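Local atomic coordinates of insecticidal crystal protein Cry35Ab1 (Bacillus thuringiensis, PDB entry 4JP0), a protein that forms, together with Cry34Ab1, a binary insecticidal toxin active on western corn rootworm, probably acting mainly on the larval midgut epithelium. Residues I237-T242 with M331-S336. Sequence-based numbering, arbitrary orientation.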
# COMPACT_ATOMS: atom_id res chain seq x y z
N ILE A 237 3.54 17.49 -0.95
CA ILE A 237 2.57 17.01 0.01
C ILE A 237 3.23 16.77 1.36
O ILE A 237 4.37 16.32 1.43
CB ILE A 237 1.93 15.70 -0.53
CG1 ILE A 237 1.27 15.96 -1.88
CG2 ILE A 237 0.91 15.12 0.48
CD1 ILE A 237 0.38 17.21 -1.88
N ASP A 238 2.54 17.14 2.43
CA ASP A 238 2.99 16.83 3.77
C ASP A 238 2.76 15.33 4.01
O ASP A 238 1.62 14.85 3.95
CB ASP A 238 2.15 17.63 4.75
CG ASP A 238 2.48 17.30 6.16
OD1 ASP A 238 3.29 16.38 6.42
OD2 ASP A 238 1.96 17.92 7.09
N GLN A 239 3.84 14.57 4.25
CA GLN A 239 3.68 13.11 4.38
C GLN A 239 3.13 12.73 5.74
O GLN A 239 2.46 11.71 5.90
CB GLN A 239 4.98 12.34 4.11
CG GLN A 239 5.62 12.54 2.70
CD GLN A 239 6.46 11.33 2.24
OE1 GLN A 239 6.10 10.17 2.48
NE2 GLN A 239 7.57 11.61 1.56
N LYS A 240 3.43 13.56 6.74
CA LYS A 240 2.96 13.34 8.10
C LYS A 240 1.44 13.25 8.16
O LYS A 240 0.89 12.32 8.76
CB LYS A 240 3.42 14.49 9.00
CG LYS A 240 4.67 14.21 9.83
CD LYS A 240 5.24 15.53 10.33
CE LYS A 240 5.66 15.47 11.77
NZ LYS A 240 5.75 16.86 12.29
N THR A 241 0.76 14.20 7.54
CA THR A 241 -0.70 14.21 7.63
C THR A 241 -1.44 13.40 6.57
O THR A 241 -2.67 13.33 6.57
CB THR A 241 -1.23 15.66 7.66
OG1 THR A 241 -0.90 16.32 6.42
CG2 THR A 241 -0.50 16.47 8.72
N THR A 242 -0.71 12.79 5.67
CA THR A 242 -1.32 12.00 4.62
C THR A 242 -1.06 10.52 4.70
O THR A 242 -1.81 9.84 5.29
CB THR A 242 -0.93 12.49 3.24
OG1 THR A 242 0.47 12.49 3.09
CG2 THR A 242 -1.43 13.79 3.04
N MET A 331 -7.29 9.65 1.17
CA MET A 331 -5.90 10.05 1.18
C MET A 331 -5.28 9.95 -0.21
O MET A 331 -5.55 9.02 -0.94
CB MET A 331 -5.10 9.18 2.15
CG MET A 331 -3.71 9.76 2.38
SD MET A 331 -2.52 9.07 1.22
CE MET A 331 -2.48 7.52 2.14
N GLN A 332 -4.42 10.91 -0.55
CA GLN A 332 -3.63 10.82 -1.78
C GLN A 332 -2.32 11.51 -1.57
O GLN A 332 -2.25 12.47 -0.81
CB GLN A 332 -4.33 11.51 -2.94
CG GLN A 332 -4.69 12.96 -2.64
CD GLN A 332 -5.08 13.77 -3.88
OE1 GLN A 332 -4.83 13.36 -5.02
NE2 GLN A 332 -5.71 14.91 -3.65
N ILE A 333 -1.29 11.05 -2.26
CA ILE A 333 -0.00 11.73 -2.25
C ILE A 333 0.61 11.48 -3.60
O ILE A 333 0.52 10.36 -4.12
CB ILE A 333 0.93 11.24 -1.10
CG1 ILE A 333 2.35 11.79 -1.29
CG2 ILE A 333 0.98 9.75 -1.08
CD1 ILE A 333 3.28 11.61 -0.06
N GLN A 334 1.15 12.55 -4.19
CA GLN A 334 1.87 12.43 -5.44
C GLN A 334 3.35 12.74 -5.21
O GLN A 334 3.69 13.63 -4.44
CB GLN A 334 1.33 13.37 -6.50
CG GLN A 334 -0.02 12.96 -7.04
CD GLN A 334 -1.12 13.40 -6.13
OE1 GLN A 334 -1.11 14.56 -5.66
NE2 GLN A 334 -2.08 12.52 -5.87
N THR A 335 4.22 11.96 -5.84
CA THR A 335 5.66 12.18 -5.74
C THR A 335 6.26 12.06 -7.14
O THR A 335 5.64 11.44 -8.01
CB THR A 335 6.33 11.14 -4.81
OG1 THR A 335 6.16 9.82 -5.33
CG2 THR A 335 5.64 11.09 -3.42
N SER A 336 7.43 12.66 -7.35
CA SER A 336 8.12 12.50 -8.62
C SER A 336 9.54 12.02 -8.33
O SER A 336 10.12 12.38 -7.32
CB SER A 336 8.13 13.80 -9.43
OG SER A 336 8.78 14.82 -8.70
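I237 and T242 bring the turn leading into helix 240-247 against the edge of strand 331-336, the CA of I237 lying 6.3 Å from the CA of I333 and the CA of T242 6.1 Å from the CA of M331. No polar bond joins the segments; packing, partly against the T242 carbonyl, carries the contact. I333 sits at its middle: chi1 of 170° sets CG1 anti to the backbone N, 4.0 Å from I237 CB, and the branch continues extended (chi2 168°), carrying CD1 to 3.7 Å from Q239 CG. The amide of Q239 bonds to I251 N and M290 O, which probably fixes the chain where its CG and amide carbon cross the end of I333. At the other end, M331 CG lies 3.5 Å from T242 O, and its chain bends so that SD and CE also pass this carbonyl. T242 OG1 donates to D238 O (2.8 Å), bracing the turn. Q334 N is buried without a partner, although farther along Q334 O and S336 bond to T235 and G234. The turn thus packs on the outermost strand, 327-346, of a four-stranded antiparallel sheet in the toxin_10 (P42) region; that strand pairs with 307-323, while I243, T246 and L247 of helix 240-247 cover M331.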